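Local coordinates for ABC transporter substrate-binding protein (Staphylococcus aureus subsp. aureus NCTC 8325, PDB 3UN6), which is of unknown function but binds zinc and, as the ligand-binding component of an ABC-type import system, probably delivers a substrate to its membrane partner, at residues A[37-42]-A[48-53]; A[54-59]-A[244-249]; A[92-97]-A[310-315]; A[106-111]-A[228-233]; A[221-226]-A[238-243]. One frame throughout, in Å; residues are numbered along the deposited sequence. Where two conformers were deposited one is given.

Contact 1. Residues A[37-42]-A[48-53]; sequences IKIGYL and ANLMMT
Next to Leu-50, whose side chain meets Ile-39, the carbonyl oxygen Asn-49 O is gripped by two donors of Thr-53. The hydroxyl Thr-53 OG1 bonds to Asn-49 O at 2.7 Å, tilted 29° from the carbonyl plane, while the backbone N of Thr-53 reaches the same oxygen from the other face. This closes a turn near the start of helix 48-58, which lies over strand 36-41 and runs roughly antiparallel to it.

The contact itself is apolar. Ile-39 CG2 meets Leu-50 CD1 at 3.6 Å, the two side chains crossing at about a right angle, and the same CD1 also comes within 4.2 Å of Tyr-41 CB. Beside this pair, selenomethionine Met-51 folds back at chi2 and chi3 (-57° and 89°), which brings its methyl over the Tyr-41 ring. Met-51 CE sits 4.0 Å from the ring centroid, almost exactly on the ring normal, a CH-pi contact; SE lies farther out above the same ring, making this a Met-aromatic pair.

Strand and helix are the first two elements of a beta-alpha-beta unit completed by strand 66-71. No polar bond joins them, and Thr-53 OG1 is spent on Asn-49 O; the interface rests on dispersion and on the ring's pi face.

Contact 2. Residues A[54-59]-A[244-249]; sequences KKLLSQ and YKKSGF
Leu-56 meets Ser-247 and Lys-246 where helix 48-58 packs against helix 234-250, two helices of the lobe built round the five-stranded sheet of this periplasmic-binding-protein fold. The leucine's CB already lies 4.0 Å from Ser-247 OG, and CA to CA these two residues are the nearest pair across the segments. CG stands anti to the backbone N (chi1 178°), a torsion that carries the fork toward helix 234-250. From there the branches part: CD1 stays beyond contact distance of 244-249, and CD2 does the touching. Leu-56 CD2 rests 3.9 Å from Lys-246 CB, with the two side chains crossing at about a right angle.

The lysine makes its closest touch through CB, and its end leads away: Lys-246 NZ forms a salt bridge with the terminal carboxylate oxygen OXT of Ser-324. The serine hydroxyl is likewise engaged elsewhere: Ser-247 OG is hydrogen-bonded to Asp-243 O, one turn back in its own helix, and has a weak bond with Thr-53 OG1. Nearby, Asn-49 ND2 is hydrogen-bonded to Tyr-244 O, a polar tie between the same two helices. What Leu-56 gets from the serine is therefore packing against an oxygen already occupied, with CD2 lying 3.4 Å from Ser-247 OG.

Contact 3. Residues A[92-97]-A[310-315]; sequences TLIELA and DDFVEP
Phe-312 pushes its ring against Ile-94 and Ala-97 on the first turn of helix 94-102. Its CG is anti to the backbone N (chi1 179°), which extends the ring straight out from the end of helix 309-312. The far rim does the touching. Ala-97 CB lies at the ring edge, in its plane, 3.9 Å from Phe-312 CZ, and the backbone carbon Ala-97 C comes within 3.7 Å of CE1.

Ile-94 reaches the other side of the rim. Its CG1 lies anti to the backbone N (chi1 -169°) and CD1 continues the extended chain; Ile-94 CG1 approaches Phe-312 CE2 obliquely at 3.8 Å. The same isoleucine also touches Tyr-291 of helix 288-300 and Val-222 of strand 221-225.

Between nearest atoms, the side chain of Ile-94 is about 8 Å from a bound zinc ion and about 6 Å from that of Cys-220. Helix 309-312 thus packs on the first turn of the helix that follows strand 89-93, in the lobe whose strand order (2-1-3-5-4) is consistent with a type II periplasmic-binding-protein fold.

Contact 4. Residues A[106-111]-A[228-233]; sequences NIKAVA and ELLDQH
Asn-106 and Glu-228 face each other with their flat ends nearly perpendicular, the amide and carboxylate planes 84° apart. Asn-106 ND2 stands 4.1 Å from Glu-228 OE1, too far for a bond, and each group has its polar partner elsewhere. Asn-106 OD1 accepts a hydrogen bond from Gly-227 N, just before the glutamate, while Glu-228 OE2 forms a salt bridge with Arg-226 NE. Glu-228 is curled to get there, with CG lodged between its backbone N and carbonyl carbon (chi1 69°) and a second bend at chi2.

Farther along, Lys-108 and Leu-230 cross at about a right angle. Leu-230 CD1 presses on the base of the lysine, 3.8 Å from Lys-108 CB and 4.0 Å from CG. There the lysine bends (chi2 -81°) and leads its amine away from the leucine.

This is a surface contact. Helix 227-232 flanks edge strand 108-110, which pairs antiparallel with strand 221-225 and ends in a classic beta bulge, Val-110 and Ala-111 against Leu-223; Leu-230 also touches Leu-317 of helix 316-320 and Ala-237 of helix 234-250.

Contact 5. Residues A[221-226]-A[238-243]; sequences CVLVLR and QAFVQD. With ZN (zinc ion), chain B.
The Phe-240 ring takes one leucine at its edge and another obliquely, both on the same carbon. Leu-225 CD2 lies near the ring plane, 4.0 Å from Phe-240 CE2, while Leu-223 CD2 makes the oblique approach to CE2 at 3.9 Å. Leu-50 and Thr-53 of helix 48-58 touch the ring as well. Helix 234-250 lies on the mixed sheet, consistent with the alpha/beta layering of a type II periplasmic-binding-protein fold; its segment 238-243 runs nearly antiparallel (170°) to strand 221-225.

Two residues apart, the leucines project from the same side of the strand yet use different torsions. Leu-223 has CG opposite its N (chi1 174°), whereas in Leu-225 CG lies beside it (chi1 -62°), and with these torsions both CD2 methyls meet the same ring atom. Val-241 CG2 joins more loosely, 4.4 Å from Leu-225 CD1.

At its other end the strand carries the metal site. Cys-221 SG binds the zinc ion at 2.3 Å, with His-46 ND1, Cys-220 SG and a water 2.4 Å from the metal as the other ligands.

How the contacts relate
From the N terminus, contact 1 closes first, a short loop between strand 36-41 and the helix that follows it. The same helix then opens contact 2 at 54-59, strand 89-93 and its helix open contact 3, and edge strand 108-110 opens contact 4. The chain returns at 221-226, opening contact 5. Contact 4 closes next at 228-233, so contacts 4 and 5 cross; contact 5 closes at 238-243, and contact 2 at 244-249, enclosing both. Contact 3 closes last, at 310-315, crossing contact 2 while enclosing contacts 4 and 5. Contacts 1, 4 and 5 set helices 48-58, 227-232 and 234-250 against one sheet; contact 2 joins two of them, and contact 3 packs helix 309-312 on helix 94-102.

Contact 1. Residues A[37-42]-A[48-53]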
# COMPACT_ATOMS: atom_id res chain seq x y z
N ILE A 37 11.35 13.30 -12.28
CA ILE A 37 10.07 12.89 -11.74
C ILE A 37 10.34 12.54 -10.29
O ILE A 37 11.19 11.69 -10.02
CB ILE A 37 9.49 11.65 -12.45
CG1 ILE A 37 9.40 11.89 -13.96
CG2 ILE A 37 8.13 11.31 -11.89
CD1 ILE A 37 8.90 10.69 -14.74
N LYS A 38 9.64 13.21 -9.38
CA LYS A 38 9.75 12.95 -7.94
C LYS A 38 8.56 12.13 -7.48
O LYS A 38 7.40 12.59 -7.60
CB LYS A 38 9.74 14.24 -7.13
CG LYS A 38 10.97 15.10 -7.13
CD LYS A 38 10.76 16.19 -6.03
CE LYS A 38 12.00 17.00 -5.67
NZ LYS A 38 12.39 18.02 -6.68
N ILE A 39 8.81 10.96 -6.91
CA ILE A 39 7.73 10.09 -6.49
C ILE A 39 7.88 9.76 -5.04
O ILE A 39 8.96 9.33 -4.58
CB ILE A 39 7.70 8.76 -7.27
CG1 ILE A 39 7.62 8.97 -8.78
CG2 ILE A 39 6.55 7.87 -6.77
CD1 ILE A 39 6.32 9.56 -9.31
N GLY A 40 6.79 9.94 -4.30
CA GLY A 40 6.77 9.69 -2.87
C GLY A 40 6.38 8.28 -2.44
O GLY A 40 5.57 7.62 -3.10
N TYR A 41 6.93 7.84 -1.31
CA TYR A 41 6.62 6.53 -0.79
C TYR A 41 6.93 6.36 0.68
O TYR A 41 7.68 7.15 1.28
CB TYR A 41 7.49 5.47 -1.52
CG TYR A 41 8.94 5.50 -1.10
CD1 TYR A 41 9.82 6.46 -1.60
CD2 TYR A 41 9.44 4.57 -0.20
CE1 TYR A 41 11.14 6.50 -1.21
CE2 TYR A 41 10.77 4.61 0.21
CZ TYR A 41 11.61 5.58 -0.31
OH TYR A 41 12.92 5.62 0.09
N LEU A 42 6.33 5.31 1.24
CA LEU A 42 6.65 4.79 2.56
C LEU A 42 7.44 3.49 2.33
O LEU A 42 7.18 2.78 1.31
CB LEU A 42 5.40 4.53 3.40
CG LEU A 42 4.88 5.66 4.30
CD1 LEU A 42 4.27 6.85 3.49
CD2 LEU A 42 3.85 5.07 5.29
N ALA A 48 7.80 -1.21 -3.18
CA ALA A 48 9.09 -1.76 -3.59
C ALA A 48 9.30 -1.80 -5.11
O ALA A 48 10.45 -1.80 -5.56
CB ALA A 48 9.28 -3.15 -3.00
N ASN A 49 8.23 -1.83 -5.90
CA ASN A 49 8.40 -1.82 -7.36
C ASN A 49 8.99 -0.48 -7.83
O ASN A 49 9.59 -0.43 -8.88
CB ASN A 49 7.10 -2.11 -8.11
CG ASN A 49 7.35 -2.49 -9.56
OD1 ASN A 49 8.22 -3.30 -9.86
ND2 ASN A 49 6.61 -1.89 -10.47
N LEU A 50 8.83 0.58 -7.05
CA LEU A 50 9.48 1.86 -7.38
C LEU A 50 11.00 1.74 -7.27
O LEU A 50 11.74 2.34 -8.07
CB LEU A 50 8.99 2.99 -6.47
CG LEU A 50 7.58 3.51 -6.71
CD1 LEU A 50 7.24 4.52 -5.63
CD2 LEU A 50 7.49 4.12 -8.09
N MSE A 51 11.47 0.96 -6.28
CA MSE A 51 12.91 0.75 -6.07
C MSE A 51 13.45 -0.03 -7.27
O MSE A 51 14.52 0.28 -7.83
CB MSE A 51 13.20 -0.07 -4.80
CG MSE A 51 12.46 0.29 -3.46
SE MSE A 51 12.64 2.09 -2.75
CE MSE A 51 11.12 2.95 -3.67
N MSE A 52 12.72 -1.06 -7.68
CA MSE A 52 13.13 -1.84 -8.84
C MSE A 52 13.18 -0.95 -10.09
O MSE A 52 14.13 -1.05 -10.88
CB MSE A 52 12.19 -3.01 -9.09
CG MSE A 52 12.59 -3.82 -10.25
SE MSE A 52 14.31 -4.78 -9.95
CE MSE A 52 14.79 -4.97 -11.81
N THR A 53 12.18 -0.08 -10.25
CA THR A 53 12.12 0.83 -11.41
C THR A 53 13.37 1.69 -11.46
O THR A 53 13.98 1.84 -12.52
CB THR A 53 10.85 1.71 -11.37
OG1 THR A 53 9.70 0.85 -11.30
CG2 THR A 53 10.75 2.60 -12.60

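Contact 2. Residues A[54-59]-A[244-249]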
# COMPACT_ATOMS: atom_id res chain seq x y z
N LYS A 54 13.74 2.24 -10.31
CA LYS A 54 14.95 3.03 -10.13
C LYS A 54 16.19 2.22 -10.54
O LYS A 54 17.04 2.72 -11.27
CB LYS A 54 15.04 3.45 -8.66
CG LYS A 54 16.23 4.30 -8.27
CD LYS A 54 16.20 5.62 -8.94
CE LYS A 54 17.29 6.49 -8.40
NZ LYS A 54 17.40 7.72 -9.20
N LYS A 55 16.28 0.97 -10.11
CA LYS A 55 17.43 0.15 -10.45
C LYS A 55 17.48 -0.09 -11.97
O LYS A 55 18.54 -0.02 -12.58
CB LYS A 55 17.42 -1.17 -9.71
CG LYS A 55 18.67 -1.99 -10.01
CD LYS A 55 18.65 -3.38 -9.40
CE LYS A 55 19.95 -4.13 -9.76
NZ LYS A 55 19.92 -5.55 -9.34
N LEU A 56 16.34 -0.39 -12.56
CA LEU A 56 16.27 -0.62 -14.00
C LEU A 56 16.69 0.64 -14.80
O LEU A 56 17.46 0.56 -15.76
CB LEU A 56 14.86 -1.09 -14.35
CG LEU A 56 14.42 -1.39 -15.78
CD1 LEU A 56 15.43 -2.24 -16.56
CD2 LEU A 56 13.06 -2.07 -15.70
N LEU A 57 16.18 1.80 -14.38
CA LEU A 57 16.49 3.06 -15.04
C LEU A 57 18.00 3.35 -15.03
O LEU A 57 18.52 3.92 -15.98
CB LEU A 57 15.71 4.21 -14.40
CG LEU A 57 15.74 5.60 -15.05
CD1 LEU A 57 15.11 5.61 -16.46
CD2 LEU A 57 15.01 6.55 -14.16
N SER A 58 18.69 2.95 -13.97
CA SER A 58 20.13 3.16 -13.86
C SER A 58 20.92 2.33 -14.89
O SER A 58 22.06 2.64 -15.19
CB SER A 58 20.62 2.80 -12.46
OG SER A 58 19.91 3.53 -11.48
N GLN A 59 20.29 1.28 -15.42
CA GLN A 59 20.94 0.41 -16.40
C GLN A 59 20.92 0.94 -17.84
O GLN A 59 21.58 0.36 -18.69
CB GLN A 59 20.36 -1.00 -16.31
CG GLN A 59 20.76 -1.69 -15.01
CD GLN A 59 20.07 -3.02 -14.78
OE1 GLN A 59 18.98 -3.27 -15.30
NE2 GLN A 59 20.70 -3.88 -13.99
N TYR A 244 8.23 0.90 -15.02
CA TYR A 244 7.49 0.39 -13.88
C TYR A 244 6.85 -0.97 -14.21
O TYR A 244 6.88 -1.89 -13.40
CB TYR A 244 6.44 1.43 -13.46
CG TYR A 244 5.68 1.12 -12.19
CD1 TYR A 244 6.13 1.59 -10.97
CD2 TYR A 244 4.49 0.38 -12.22
CE1 TYR A 244 5.44 1.31 -9.80
CE2 TYR A 244 3.79 0.12 -11.06
CZ TYR A 244 4.29 0.58 -9.85
OH TYR A 244 3.60 0.32 -8.69
N LYS A 245 6.29 -1.10 -15.42
CA LYS A 245 5.63 -2.34 -15.84
C LYS A 245 6.64 -3.49 -15.96
O LYS A 245 6.42 -4.58 -15.43
CB LYS A 245 4.88 -2.12 -17.15
CG LYS A 245 4.16 -3.34 -17.67
CD LYS A 245 3.19 -2.95 -18.75
CE LYS A 245 2.42 -4.17 -19.27
NZ LYS A 245 1.43 -3.75 -20.29
N LYS A 246 7.76 -3.23 -16.64
CA LYS A 246 8.84 -4.21 -16.77
C LYS A 246 9.31 -4.66 -15.38
O LYS A 246 9.50 -5.86 -15.12
CB LYS A 246 10.02 -3.60 -17.53
CG LYS A 246 9.73 -3.13 -18.96
CD LYS A 246 11.01 -2.58 -19.63
CE LYS A 246 10.76 -2.03 -21.04
NZ LYS A 246 10.20 -3.04 -21.98
N SER A 247 9.49 -3.68 -14.47
CA SER A 247 9.96 -3.94 -13.11
C SER A 247 9.03 -4.87 -12.35
O SER A 247 9.48 -5.75 -11.60
CB SER A 247 10.14 -2.63 -12.34
OG SER A 247 11.18 -1.86 -12.91
N GLY A 248 7.74 -4.67 -12.56
CA GLY A 248 6.71 -5.45 -11.90
C GLY A 248 6.85 -6.93 -12.15
O GLY A 248 6.62 -7.74 -11.25
N PHE A 249 7.25 -7.29 -13.36
CA PHE A 249 7.47 -8.70 -13.70
C PHE A 249 8.81 -9.21 -13.18
O PHE A 249 8.90 -10.35 -12.75
CB PHE A 249 7.31 -8.92 -15.20
CG PHE A 249 5.89 -8.72 -15.67
CD1 PHE A 249 4.95 -9.73 -15.50
CD2 PHE A 249 5.48 -7.53 -16.26
CE1 PHE A 249 3.63 -9.55 -15.92
CE2 PHE A 249 4.17 -7.34 -16.68
CZ PHE A 249 3.24 -8.36 -16.51

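Contact 3. Residues A[92-97]-A[310-315]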
# COMPACT_ATOMS: atom_id res chain seq x y z
N THR A 92 0.63 5.01 -2.95
CA THR A 92 -0.23 5.43 -1.84
C THR A 92 -1.47 4.56 -1.64
O THR A 92 -1.88 3.82 -2.54
CB THR A 92 -0.67 6.94 -2.03
OG1 THR A 92 -1.30 7.45 -0.84
CG2 THR A 92 -1.60 7.09 -3.21
N LEU A 93 -2.04 4.65 -0.45
CA LEU A 93 -3.27 3.92 -0.14
C LEU A 93 -4.35 4.33 -1.17
O LEU A 93 -4.56 5.52 -1.43
CB LEU A 93 -3.76 4.28 1.26
CG LEU A 93 -2.77 4.03 2.40
CD1 LEU A 93 -3.40 4.55 3.68
CD2 LEU A 93 -2.39 2.54 2.49
N ILE A 94 -5.02 3.34 -1.76
CA ILE A 94 -5.99 3.62 -2.81
C ILE A 94 -7.20 4.40 -2.29
O ILE A 94 -7.72 5.26 -3.00
CB ILE A 94 -6.39 2.32 -3.62
CG1 ILE A 94 -7.19 2.69 -4.88
CG2 ILE A 94 -7.14 1.30 -2.74
CD1 ILE A 94 -7.67 1.47 -5.71
N GLU A 95 -7.63 4.13 -1.05
CA GLU A 95 -8.81 4.80 -0.49
C GLU A 95 -8.50 6.24 -0.19
O GLU A 95 -9.34 7.09 -0.39
CB GLU A 95 -9.33 4.11 0.79
CG GLU A 95 -9.89 2.65 0.60
CD GLU A 95 -8.82 1.55 0.58
OE1 GLU A 95 -7.60 1.85 0.67
OE2 GLU A 95 -9.20 0.35 0.48
N LEU A 96 -7.28 6.49 0.28
CA LEU A 96 -6.78 7.84 0.63
C LEU A 96 -6.72 8.70 -0.63
O LEU A 96 -7.14 9.87 -0.62
CB LEU A 96 -5.39 7.72 1.28
CG LEU A 96 -4.74 8.99 1.81
CD1 LEU A 96 -5.67 9.78 2.75
CD2 LEU A 96 -3.39 8.63 2.50
N ALA A 97 -6.18 8.11 -1.69
CA ALA A 97 -6.12 8.76 -3.00
C ALA A 97 -7.55 9.00 -3.58
O ALA A 97 -7.83 10.03 -4.16
CB ALA A 97 -5.28 7.90 -3.96
N ASP A 310 -13.54 5.63 -14.33
CA ASP A 310 -13.05 6.57 -15.37
C ASP A 310 -12.62 7.94 -14.83
O ASP A 310 -11.89 8.66 -15.49
CB ASP A 310 -14.08 6.72 -16.49
CG ASP A 310 -14.20 5.47 -17.36
OD1 ASP A 310 -13.23 4.68 -17.39
OD2 ASP A 310 -15.23 5.28 -18.03
N ASP A 311 -13.05 8.31 -13.64
CA ASP A 311 -12.65 9.57 -13.08
C ASP A 311 -11.38 9.47 -12.26
O ASP A 311 -10.67 10.46 -12.10
CB ASP A 311 -13.75 10.13 -12.20
CG ASP A 311 -15.00 10.47 -12.98
OD1 ASP A 311 -14.87 10.93 -14.15
OD2 ASP A 311 -16.11 10.29 -12.43
N PHE A 312 -11.08 8.27 -11.76
CA PHE A 312 -9.93 8.05 -10.88
C PHE A 312 -8.78 7.33 -11.59
O PHE A 312 -7.62 7.71 -11.46
CB PHE A 312 -10.40 7.25 -9.66
CG PHE A 312 -9.32 6.91 -8.67
CD1 PHE A 312 -8.72 7.90 -7.90
CD2 PHE A 312 -8.94 5.60 -8.47
CE1 PHE A 312 -7.74 7.58 -6.99
CE2 PHE A 312 -7.96 5.28 -7.55
CZ PHE A 312 -7.36 6.27 -6.82
N VAL A 313 -9.12 6.29 -12.34
CA VAL A 313 -8.13 5.47 -12.96
C VAL A 313 -7.87 5.86 -14.40
O VAL A 313 -8.80 6.14 -15.15
CB VAL A 313 -8.57 3.98 -12.93
CG1 VAL A 313 -7.51 3.10 -13.60
CG2 VAL A 313 -8.85 3.52 -11.47
N GLU A 314 -6.59 5.93 -14.75
CA GLU A 314 -6.18 6.13 -16.14
C GLU A 314 -5.35 4.90 -16.52
O GLU A 314 -4.11 4.89 -16.36
CB GLU A 314 -5.40 7.43 -16.35
CG GLU A 314 -4.99 7.60 -17.81
CD GLU A 314 -6.18 7.42 -18.76
OE1 GLU A 314 -6.18 6.44 -19.55
OE2 GLU A 314 -7.15 8.21 -18.64
N PRO A 315 -6.01 3.86 -17.04
CA PRO A 315 -5.34 2.61 -17.32
C PRO A 315 -4.63 2.54 -18.68
O PRO A 315 -4.02 1.51 -18.99
CB PRO A 315 -6.50 1.62 -17.31
CG PRO A 315 -7.60 2.40 -17.96
CD PRO A 315 -7.40 3.84 -17.53

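Contact 4. Residues A[106-111]-A[228-233]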
# COMPACT_ATOMS: atom_id res chain seq x y z
N ASN A 106 -6.23 16.54 -8.54
CA ASN A 106 -5.95 16.34 -9.95
C ASN A 106 -5.27 14.98 -10.27
O ASN A 106 -4.96 14.72 -11.43
CB ASN A 106 -5.05 17.49 -10.43
CG ASN A 106 -3.66 17.43 -9.83
OD1 ASN A 106 -3.02 16.38 -9.82
ND2 ASN A 106 -3.17 18.57 -9.36
N ILE A 107 -5.07 14.12 -9.27
CA ILE A 107 -4.36 12.86 -9.51
C ILE A 107 -5.15 11.79 -10.25
O ILE A 107 -6.38 11.84 -10.33
CB ILE A 107 -3.79 12.24 -8.18
CG1 ILE A 107 -4.91 11.94 -7.18
CG2 ILE A 107 -2.78 13.18 -7.56
CD1 ILE A 107 -4.43 11.29 -5.87
N LYS A 108 -4.41 10.82 -10.80
CA LYS A 108 -4.96 9.65 -11.49
C LYS A 108 -4.12 8.44 -11.10
O LYS A 108 -2.88 8.54 -11.00
CB LYS A 108 -4.86 9.83 -13.00
CG LYS A 108 -5.85 10.82 -13.64
CD LYS A 108 -7.22 10.21 -13.86
CE LYS A 108 -8.08 11.08 -14.75
NZ LYS A 108 -9.22 10.28 -15.34
N ALA A 109 -4.78 7.32 -10.82
CA ALA A 109 -4.12 6.05 -10.52
C ALA A 109 -3.80 5.41 -11.86
O ALA A 109 -4.66 5.41 -12.77
CB ALA A 109 -5.01 5.13 -9.72
N VAL A 110 -2.59 4.91 -11.99
CA VAL A 110 -2.13 4.33 -13.26
C VAL A 110 -1.81 2.86 -13.15
O VAL A 110 -1.88 2.14 -14.16
CB VAL A 110 -0.93 5.14 -13.82
CG1 VAL A 110 -1.38 6.59 -14.05
CG2 VAL A 110 0.30 5.07 -12.90
N ALA A 111 -1.50 2.40 -11.94
CA ALA A 111 -1.20 0.98 -11.74
C ALA A 111 -1.19 0.61 -10.28
O ALA A 111 -1.08 1.47 -9.40
CB ALA A 111 0.16 0.63 -12.38
N GLU A 228 -0.91 16.86 -14.40
CA GLU A 228 -0.08 17.57 -15.36
C GLU A 228 0.95 16.67 -16.04
O GLU A 228 1.25 16.85 -17.23
CB GLU A 228 0.58 18.83 -14.78
CG GLU A 228 1.66 18.65 -13.73
CD GLU A 228 1.13 18.47 -12.32
OE1 GLU A 228 -0.10 18.33 -12.10
OE2 GLU A 228 1.99 18.48 -11.40
N LEU A 229 1.50 15.70 -15.31
CA LEU A 229 2.45 14.77 -15.93
C LEU A 229 1.81 14.06 -17.09
O LEU A 229 2.42 13.91 -18.13
CB LEU A 229 2.95 13.73 -14.94
CG LEU A 229 4.17 14.13 -14.12
CD1 LEU A 229 3.89 15.36 -13.23
CD2 LEU A 229 4.61 12.90 -13.29
N LEU A 230 0.56 13.63 -16.91
CA LEU A 230 -0.17 12.93 -17.96
C LEU A 230 -0.53 13.86 -19.11
O LEU A 230 -0.48 13.47 -20.27
CB LEU A 230 -1.46 12.30 -17.41
CG LEU A 230 -1.25 11.31 -16.26
CD1 LEU A 230 -2.55 10.61 -15.89
CD2 LEU A 230 -0.20 10.29 -16.64
N ASP A 231 -0.90 15.09 -18.77
CA ASP A 231 -1.30 16.06 -19.79
C ASP A 231 -0.10 16.69 -20.52
O ASP A 231 -0.07 16.75 -21.74
CB ASP A 231 -2.12 17.20 -19.17
CG ASP A 231 -3.48 16.75 -18.66
OD1 ASP A 231 -3.76 15.53 -18.56
OD2 ASP A 231 -4.30 17.65 -18.33
N GLN A 232 0.90 17.09 -19.74
CA GLN A 232 2.02 17.87 -20.24
C GLN A 232 3.34 17.16 -20.51
O GLN A 232 4.17 17.67 -21.29
CB GLN A 232 2.21 19.05 -19.27
CG GLN A 232 0.88 19.86 -19.08
CD GLN A 232 0.93 20.91 -17.98
OE1 GLN A 232 1.96 21.09 -17.31
NE2 GLN A 232 -0.20 21.60 -17.78
N HIS A 233 3.57 16.01 -19.89
CA HIS A 233 4.82 15.26 -20.12
C HIS A 233 4.48 13.81 -20.43
O HIS A 233 5.05 12.89 -19.84
CB HIS A 233 5.72 15.31 -18.88
CG HIS A 233 5.99 16.70 -18.38
ND1 HIS A 233 5.23 17.29 -17.39
CD2 HIS A 233 6.90 17.62 -18.76
CE1 HIS A 233 5.68 18.51 -17.17
NE2 HIS A 233 6.69 18.74 -17.99

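Contact 5. Residues A[221-226]-A[238-243]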
# COMPACT_ATOMS: atom_id res chain seq x y z
N CYS A 221 -2.26 -0.44 -2.18
CA CYS A 221 -1.58 0.73 -2.70
C CYS A 221 -1.55 0.79 -4.21
O CYS A 221 -1.44 -0.23 -4.89
CB CYS A 221 -0.15 0.81 -2.16
SG CYS A 221 -0.04 1.25 -0.38
N VAL A 222 -1.59 2.01 -4.73
CA VAL A 222 -1.55 2.27 -6.18
C VAL A 222 -0.51 3.36 -6.48
O VAL A 222 -0.18 4.18 -5.62
CB VAL A 222 -2.93 2.81 -6.72
CG1 VAL A 222 -3.95 1.68 -6.85
CG2 VAL A 222 -3.44 3.95 -5.85
N LEU A 223 0.02 3.32 -7.70
CA LEU A 223 0.87 4.38 -8.19
C LEU A 223 -0.07 5.42 -8.79
O LEU A 223 -0.86 5.11 -9.72
CB LEU A 223 1.81 3.89 -9.28
CG LEU A 223 2.67 4.96 -9.99
CD1 LEU A 223 3.60 5.62 -9.03
CD2 LEU A 223 3.46 4.32 -11.15
N VAL A 224 -0.03 6.63 -8.22
CA VAL A 224 -0.80 7.74 -8.73
C VAL A 224 0.16 8.81 -9.24
O VAL A 224 1.28 8.96 -8.72
CB VAL A 224 -1.69 8.36 -7.67
CG1 VAL A 224 -2.64 7.30 -7.11
CG2 VAL A 224 -0.86 8.98 -6.54
N LEU A 225 -0.27 9.54 -10.28
CA LEU A 225 0.51 10.62 -10.84
C LEU A 225 -0.33 11.83 -10.87
O LEU A 225 -1.55 11.73 -11.09
CB LEU A 225 0.93 10.30 -12.28
CG LEU A 225 1.83 9.07 -12.44
CD1 LEU A 225 2.06 8.74 -13.91
CD2 LEU A 225 3.16 9.27 -11.72
N ARG A 226 0.30 12.98 -10.66
CA ARG A 226 -0.41 14.24 -10.77
C ARG A 226 -0.82 14.42 -12.23
O ARG A 226 -0.09 14.04 -13.14
CB ARG A 226 0.45 15.42 -10.26
CG ARG A 226 0.54 15.52 -8.73
CD ARG A 226 1.39 16.72 -8.27
NE ARG A 226 0.88 18.01 -8.76
CZ ARG A 226 -0.04 18.76 -8.16
NH1 ARG A 226 -0.60 18.38 -7.02
NH2 ARG A 226 -0.40 19.91 -8.70
N GLN A 238 4.76 8.04 -19.95
CA GLN A 238 4.69 6.73 -20.58
C GLN A 238 5.99 5.94 -20.38
O GLN A 238 5.94 4.77 -20.10
CB GLN A 238 4.39 6.86 -22.08
CG GLN A 238 4.20 5.52 -22.79
CD GLN A 238 2.97 4.76 -22.29
OE1 GLN A 238 1.83 5.20 -22.52
NE2 GLN A 238 3.19 3.61 -21.65
N ALA A 239 7.14 6.59 -20.53
CA ALA A 239 8.44 5.91 -20.34
C ALA A 239 8.53 5.40 -18.89
O ALA A 239 8.89 4.26 -18.64
CB ALA A 239 9.61 6.85 -20.66
N PHE A 240 8.14 6.25 -17.95
CA PHE A 240 8.17 5.85 -16.54
C PHE A 240 7.25 4.63 -16.22
O PHE A 240 7.69 3.65 -15.61
CB PHE A 240 7.86 7.07 -15.66
CG PHE A 240 7.64 6.74 -14.24
CD1 PHE A 240 8.62 6.06 -13.53
CD2 PHE A 240 6.47 7.08 -13.60
CE1 PHE A 240 8.44 5.71 -12.22
CE2 PHE A 240 6.28 6.75 -12.28
CZ PHE A 240 7.29 6.06 -11.58
N VAL A 241 6.01 4.67 -16.67
CA VAL A 241 5.07 3.57 -16.43
C VAL A 241 5.55 2.29 -17.12
O VAL A 241 5.33 1.18 -16.63
CB VAL A 241 3.66 3.92 -16.94
CG1 VAL A 241 2.77 2.67 -16.98
CG2 VAL A 241 3.07 5.00 -16.06
N GLN A 242 6.20 2.46 -18.26
CA GLN A 242 6.78 1.34 -19.01
C GLN A 242 7.91 0.66 -18.21
O GLN A 242 7.99 -0.56 -18.16
CB GLN A 242 7.31 1.83 -20.34
CG GLN A 242 8.13 0.78 -21.12
CD GLN A 242 7.27 -0.26 -21.79
OE1 GLN A 242 6.70 -0.02 -22.87
NE2 GLN A 242 7.23 -1.46 -21.19
N ASP A 243 8.80 1.45 -17.60
CA ASP A 243 9.86 0.91 -16.79
C ASP A 243 9.25 0.26 -15.56
O ASP A 243 9.68 -0.80 -15.13
CB ASP A 243 10.85 2.00 -16.41
CG ASP A 243 11.59 2.53 -17.61
OD1 ASP A 243 11.64 1.79 -18.63
OD2 ASP A 243 12.12 3.66 -17.54
ZN ZN B . -0.61 -0.52 0.93
O HOH W 1 -0.07 0.20 3.15